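Local coordinates for protein FKBO (Streptomyces hygroscopicus, PDB 4BPS) that hydrolyses chorismate to pyruvate and a dihydroxy-dihydrobenzoate, a step in the biosynthesis of the immunosuppressants FK506 and FK520, at residues N88-A93 and F123-S128; G247-R252 and L267-R272. One frame throughout, in Å; residues are numbered along the deposited sequence. Where two conformers were deposited one is given.

Contact 1 of 2, residues N88-A93 and F123-S128; sequences NGIAWA and FQLTRS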
loop_
_atom_site.group_PDB
_atom_site.type_symbol
_atom_site.label_atom_id
_atom_site.label_comp_id
_atom_site.label_asym_id
_atom_site.label_seq_id
_atom_site.Cartn_x
_atom_site.Cartn_y
_atom_site.Cartn_z
ATOM N N ASN A 88 -6.550 -15.506 13.288
ATOM C CA ASN A 88 -7.265 -15.630 12.021
ATOM C C ASN A 88 -6.359 -15.446 10.809
ATOM O O ASN A 88 -6.779 -14.857 9.807
ATOM C CB ASN A 88 -8.422 -14.614 11.973
ATOM C CG ASN A 88 -9.503 -14.928 12.977
ATOM O OD1 ASN A 88 -9.970 -16.070 13.061
ATOM N ND2 ASN A 88 -9.910 -13.928 13.747
ATOM N N GLY A 89 -5.123 -15.951 10.897
ATOM C CA GLY A 89 -4.161 -15.847 9.812
ATOM C C GLY A 89 -3.381 -14.553 9.786
ATOM O O GLY A 89 -2.486 -14.412 8.977
ATOM N N ILE A 90 -3.749 -13.594 10.635
ATOM C CA ILE A 90 -3.085 -12.295 10.657
ATOM C C ILE A 90 -1.963 -12.342 11.680
ATOM O O ILE A 90 -2.232 -12.542 12.881
ATOM C CB ILE A 90 -4.067 -11.166 11.044
ATOM C CG1 ILE A 90 -5.326 -11.156 10.159
ATOM C CG2 ILE A 90 -3.343 -9.813 10.991
ATOM C CD1 ILE A 90 -6.468 -10.295 10.732
ATOM N N ALA A 91 -0.725 -12.135 11.230
ATOM C CA ALA A 91 0.377 -11.918 12.153
ATOM C C ALA A 91 0.471 -10.435 12.423
ATOM O O ALA A 91 0.457 -9.643 11.481
ATOM C CB ALA A 91 1.682 -12.460 11.592
ATOM N N TRP A 92 0.568 -10.054 13.695
ATOM C CA TRP A 92 0.554 -8.652 14.069
ATOM C C TRP A 92 1.540 -8.347 15.178
ATOM O O TRP A 92 1.917 -9.214 15.971
ATOM C CB TRP A 92 -0.867 -8.233 14.477
ATOM C CG TRP A 92 -1.492 -9.066 15.573
ATOM C CD1 TRP A 92 -2.290 -10.172 15.414
ATOM C CD2 TRP A 92 -1.347 -8.884 16.989
ATOM N NE1 TRP A 92 -2.656 -10.680 16.630
ATOM C CE2 TRP A 92 -2.106 -9.895 17.612
ATOM C CE3 TRP A 92 -0.665 -7.950 17.789
ATOM C CZ2 TRP A 92 -2.186 -10.026 18.996
ATOM C CZ3 TRP A 92 -0.768 -8.072 19.184
ATOM C CH2 TRP A 92 -1.512 -9.111 19.763
ATOM N N ALA A 93 1.946 -7.081 15.206
ATOM C CA ALA A 93 2.739 -6.526 16.299
ATOM C C ALA A 93 2.176 -5.153 16.603
ATOM O O ALA A 93 1.800 -4.418 15.677
ATOM C CB ALA A 93 4.212 -6.401 15.904
ATOM N N PHE A 123 -10.705 -5.980 9.929
ATOM C CA PHE A 123 -11.547 -5.020 10.644
ATOM C C PHE A 123 -11.817 -5.514 12.057
ATOM O O PHE A 123 -11.776 -4.735 13.021
ATOM C CB PHE A 123 -12.866 -4.768 9.923
ATOM C CG PHE A 123 -12.735 -4.089 8.577
ATOM C CD1 PHE A 123 -11.994 -2.925 8.398
ATOM C CD2 PHE A 123 -13.407 -4.601 7.483
ATOM C CE1 PHE A 123 -11.921 -2.309 7.158
ATOM C CE2 PHE A 123 -13.316 -4.005 6.228
ATOM C CZ PHE A 123 -12.579 -2.856 6.070
ATOM N N GLN A 124 -12.111 -6.809 12.207
ATOM C CA GLN A 124 -12.386 -7.342 13.535
ATOM C C GLN A 124 -11.180 -7.271 14.456
ATOM O O GLN A 124 -11.341 -6.981 15.634
ATOM C CB GLN A 124 -12.887 -8.772 13.419
ATOM C CG GLN A 124 -13.221 -9.394 14.765
ATOM C CD GLN A 124 -14.144 -8.520 15.665
ATOM O OE1 GLN A 124 -15.124 -7.943 15.197
ATOM N NE2 GLN A 124 -13.819 -8.430 16.957
ATOM N N LEU A 125 -9.976 -7.553 13.940
ATOM C CA LEU A 125 -8.775 -7.488 14.760
ATOM C C LEU A 125 -8.503 -6.045 15.210
ATOM O O LEU A 125 -8.149 -5.786 16.359
ATOM C CB LEU A 125 -7.552 -8.017 13.996
ATOM C CG LEU A 125 -6.278 -8.099 14.849
ATOM C CD1 LEU A 125 -6.398 -9.203 15.888
ATOM C CD2 LEU A 125 -5.051 -8.313 13.952
ATOM N N THR A 126 -8.638 -5.098 14.286
ATOM C CA THR A 126 -8.414 -3.710 14.655
ATOM C C THR A 126 -9.401 -3.285 15.731
ATOM O O THR A 126 -9.031 -2.558 16.658
ATOM C CB THR A 126 -8.441 -2.761 13.442
ATOM O OG1 THR A 126 -9.731 -2.761 12.829
ATOM C CG2 THR A 126 -7.337 -3.110 12.429
ATOM N N ARG A 127 -10.644 -3.738 15.640
ATOM C CA ARG A 127 -11.612 -3.419 16.688
ATOM C C ARG A 127 -11.255 -4.101 18.015
ATOM O O ARG A 127 -11.225 -3.450 19.073
ATOM C CB ARG A 127 -13.020 -3.819 16.254
ATOM C CG ARG A 127 -13.580 -2.953 15.181
ATOM C CD ARG A 127 -15.061 -3.211 15.003
ATOM N NE ARG A 127 -15.382 -4.574 14.555
ATOM C CZ ARG A 127 -15.532 -4.942 13.280
ATOM N NH1 ARG A 127 -15.391 -4.063 12.289
ATOM N NH2 ARG A 127 -15.838 -6.197 12.998
ATOM N N SER A 128 -10.981 -5.406 17.967
ATOM C CA SER A 128 -10.736 -6.171 19.181
ATOM C C SER A 128 -9.485 -5.719 19.933
ATOM O O SER A 128 -9.484 -5.673 21.164
ATOM C CB SER A 128 -10.604 -7.649 18.833
ATOM O OG SER A 128 -10.313 -8.404 19.987
#
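L125 reaches from helix 112-129 and sets its forked end between I90 and W92, two residues on the same side of strand 90-94. It has the largest share of the area buried here, and one methyl, CD2, does most of the touching: it lies 3.7 Å from CG2 of I90 and 3.6 Å from CD1 of W92. The fork arrives there because CG of L125 stands anti to its backbone N (chi1 -175°), which carries it away from the helix backbone toward the strand. I90 meets it tip to tip, with its CD1 also passing 4.1 Å from CB of L125. The tryptophan is approached differently. L125 comes obliquely at the pyrrole part of the indole, where CD1 of L125 lies 4.1 Å from NE1 of W92. The ring N-H has its own partner: NE1 is hydrogen-bonded to OD2 of D87 on strand 83-87, which probably helps fix the turn of the indole. On the flanks, V122 also touches I90 and L129 also touches W92, both from the same helix. Strand and helix therefore meet here as a helix packed on a mixed sheet, consistent with the YjgF fold of the protein: the adhesion is purely apolar and buried, and the tryptophan's one N-H is satisfied within the sheet.

Contact 2 of 2, residues G247-R252 and L267-R272; sequences GILGHR and LDNMAR. With 3EB (3-(2-carboxyethyl)benzoic acid), chain B.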
loop_
_atom_site.group_PDB
_atom_site.type_symbol
_atom_site.label_atom_id
_atom_site.label_comp_id
_atom_site.label_asym_id
_atom_site.label_seq_id
_atom_site.Cartn_x
_atom_site.Cartn_y
_atom_site.Cartn_z
ATOM N N GLY A 247 -1.132 7.016 -13.688
ATOM C CA GLY A 247 -1.382 8.013 -14.726
ATOM C C GLY A 247 -2.854 8.053 -15.120
ATOM O O GLY A 247 -3.249 7.536 -16.188
ATOM N N ILE A 248 -3.643 8.651 -14.233
ATOM C CA ILE A 248 -5.077 8.794 -14.383
ATOM C C ILE A 248 -5.441 10.279 -14.203
ATOM O O ILE A 248 -4.809 10.994 -13.406
ATOM C CB ILE A 248 -5.805 7.915 -13.304
ATOM C CG1 ILE A 248 -5.861 6.441 -13.732
ATOM C CG2 ILE A 248 -7.216 8.387 -13.016
ATOM C CD1 ILE A 248 -6.222 5.466 -12.604
ATOM N N LEU A 249 -6.456 10.720 -14.936
ATOM C CA LEU A 249 -7.054 12.044 -14.726
ATOM C C LEU A 249 -8.571 11.805 -14.677
ATOM O O LEU A 249 -9.144 11.126 -15.542
ATOM C CB LEU A 249 -6.544 13.081 -15.734
ATOM C CG LEU A 249 -5.032 13.429 -15.576
ATOM C CD1 LEU A 249 -4.585 14.341 -16.706
ATOM C CD2 LEU A 249 -4.539 14.007 -14.185
ATOM N N GLY A 250 -9.232 12.310 -13.645
ATOM C CA GLY A 250 -10.610 11.922 -13.373
ATOM C C GLY A 250 -10.579 10.474 -12.917
ATOM O O GLY A 250 -9.869 10.158 -11.946
ATOM N N HIS A 251 -11.291 9.581 -13.622
ATOM C CA HIS A 251 -11.115 8.144 -13.420
ATOM C C HIS A 251 -10.334 7.508 -14.564
ATOM O O HIS A 251 -10.071 6.308 -14.522
ATOM C CB HIS A 251 -12.450 7.406 -13.253
ATOM C CG HIS A 251 -13.353 7.547 -14.436
ATOM N ND1 HIS A 251 -13.100 6.947 -15.655
ATOM C CD2 HIS A 251 -14.480 8.280 -14.586
ATOM C CE1 HIS A 251 -14.042 7.310 -16.504
ATOM N NE2 HIS A 251 -14.887 8.120 -15.883
ATOM N N ARG A 252 -10.023 8.276 -15.593
ATOM C CA ARG A 252 -9.555 7.713 -16.847
ATOM C C ARG A 252 -8.057 7.481 -16.901
ATOM O O ARG A 252 -7.269 8.368 -16.572
ATOM C CB ARG A 252 -9.876 8.729 -17.955
ATOM C CG ARG A 252 -11.123 8.603 -18.787
ATOM C CD ARG A 252 -10.861 9.341 -20.164
ATOM N NE ARG A 252 -9.499 9.056 -20.673
ATOM C CZ ARG A 252 -8.982 9.435 -21.830
ATOM N NH1 ARG A 252 -9.691 10.143 -22.698
ATOM N NH2 ARG A 252 -7.721 9.074 -22.116
ATOM N N LEU A 267 3.535 11.053 -11.221
ATOM C CA LEU A 267 4.321 11.940 -10.368
ATOM C C LEU A 267 3.602 13.280 -10.170
ATOM O O LEU A 267 3.627 13.835 -9.079
ATOM C CB LEU A 267 5.713 12.113 -10.960
ATOM C CG LEU A 267 6.603 10.868 -10.863
ATOM C CD1 LEU A 267 7.832 11.030 -11.777
ATOM C CD2 LEU A 267 7.023 10.623 -9.439
ATOM N N ASP A 268 2.980 13.811 -11.233
ATOM C CA ASP A 268 2.174 15.024 -11.091
ATOM C C ASP A 268 1.053 14.821 -10.074
ATOM O O ASP A 268 0.770 15.713 -9.271
ATOM C CB ASP A 268 1.509 15.436 -12.410
ATOM C CG ASP A 268 2.464 15.915 -13.473
ATOM O OD1 ASP A 268 3.639 16.205 -13.189
ATOM O OD2 ASP A 268 1.977 16.002 -14.634
ATOM N N ASN A 269 0.387 13.665 -10.129
ATOM C CA ASN A 269 -0.701 13.392 -9.193
ATOM C C ASN A 269 -0.164 13.311 -7.764
ATOM O O ASN A 269 -0.769 13.848 -6.816
ATOM C CB ASN A 269 -1.399 12.087 -9.555
ATOM C CG ASN A 269 -2.448 12.266 -10.659
ATOM O OD1 ASN A 269 -3.109 13.299 -10.729
ATOM N ND2 ASN A 269 -2.667 11.219 -11.461
HETATM N N MSE A 270 0.989 12.671 -7.573
HETATM C CA MSE A 270 1.594 12.606 -6.254
HETATM C C MSE A 270 1.914 14.017 -5.748
HETATM O O MSE A 270 1.644 14.336 -4.588
HETATM C CB MSE A 270 2.850 11.735 -6.334
HETATM C CG MSE A 270 3.654 11.685 -5.055
HETATM SE SE MSE A 270 5.156 10.439 -5.137
HETATM C CE MSE A 270 4.212 8.794 -4.692
ATOM N N ALA A 271 2.482 14.860 -6.618
ATOM C CA ALA A 271 2.818 16.232 -6.216
ATOM C C ALA A 271 1.565 17.008 -5.859
ATOM O O ALA A 271 1.573 17.799 -4.920
ATOM C CB ALA A 271 3.594 16.939 -7.315
ATOM N N ARG A 272 0.472 16.771 -6.574
ATOM C CA ARG A 272 -0.755 17.513 -6.295
ATOM C C ARG A 272 -1.330 17.108 -4.941
ATOM O O ARG A 272 -1.782 17.957 -4.171
ATOM C CB ARG A 272 -1.795 17.312 -7.398
ATOM C CG ARG A 272 -2.917 18.333 -7.281
ATOM C CD ARG A 272 -4.033 18.157 -8.297
ATOM N NE ARG A 272 -3.451 18.097 -9.622
ATOM C CZ ARG A 272 -3.277 16.977 -10.305
ATOM N NH1 ARG A 272 -2.657 17.007 -11.473
ATOM N NH2 ARG A 272 -3.716 15.821 -9.834
HETATM C C 3EB B . -6.307 3.901 -9.435
HETATM O O 3EB B . -7.459 3.454 -9.427
HETATM C CA 3EB B . -5.123 3.048 -9.795
HETATM O OAB 3EB B . -7.476 -1.161 -5.432
HETATM O OAD 3EB B . -6.316 -0.736 -3.590
HETATM C CAE 3EB B . -4.356 2.502 -6.898
HETATM C CAF 3EB B . -4.275 2.397 -5.515
HETATM C CAG 3EB B . -5.130 1.604 -7.634
HETATM C CAH 3EB B . -4.954 1.391 -4.848
HETATM C CAL 3EB B . -6.562 -0.551 -4.841
HETATM C CAM 3EB B . -5.823 0.609 -6.943
HETATM C CAN 3EB B . -5.759 0.503 -5.554
HETATM O OXT 3EB B . -6.047 5.141 -9.193
HETATM C C2 3EB B . -5.198 1.648 -9.152
#
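N269 reaches from helix 259-274 to the backbone of I248, its ND2 giving a hydrogen bond of 2.9 Å to I248 O. Along the helix, D268 comes just before it and turns its carboxylate to a salt bridge with R316. N269 follows and carries the contact. The bond to I248 O is nearly straight, 169° at the hydrogen, with the donor in the carbonyl plane and the acceptor close to the amide plane. The same ND2 also gives a bond to A246 O, so both its hydrogens are probably used on one strand. OD1 is held too: N206 donates to it through ND2, and one turn further on R272 NH2 donates to OD1 of N269 at 2.7 Å, with that oxygen at the edge of the guanidinium, in its plane. With bonds at both ends, the buried amide has little room to flip. Replacing N269 with a leucine would probably leave the carbonyls of I248 and A246 without this donor and R272 NH2 without one of its two acceptors, the other being OD1 of N206. L249 closes the more exposed flank, where the type II' turn from L249 to R252 begins. The side chain of I248 heads the other way, into the ligand pocket, where in the conformer given its CD1 comes 3.4 Å from OXT of the bound 3-(2-carboxyethyl)benzoic acid; N269 is thus second shell, holding the backbone of a pocket residue. Helix 259-274 lies against strand 239-249, with M270 touching I242 further back along it, and the asparagine bridges to the end of that strand, while G250 in the turn is backbone-bonded to A208 and L210.

How the contacts relate
From the N terminus, the chain first lays down the five-strand sheet, then strands 83-87 and 90-94, where contact 1 opens; strand 98-105 and most of helix 112-129 follow before that helix comes back over the strand, closing a loop with 29 residues between its ends. Strands 133-142 and 189-196 follow in the same sheet. Contact 2 opens only after this, and closes a shorter loop of 14 residues, from the end of strand 239-249 through strand 252-253 into helix 259-274. The two loops run in series and neither nest nor cross. Their centres are 33 Å apart, on opposite sides of the chain's centre: contact 1 joins helix to sheet in the N-terminal family region, contact 2 in the later sheet beside the ligand.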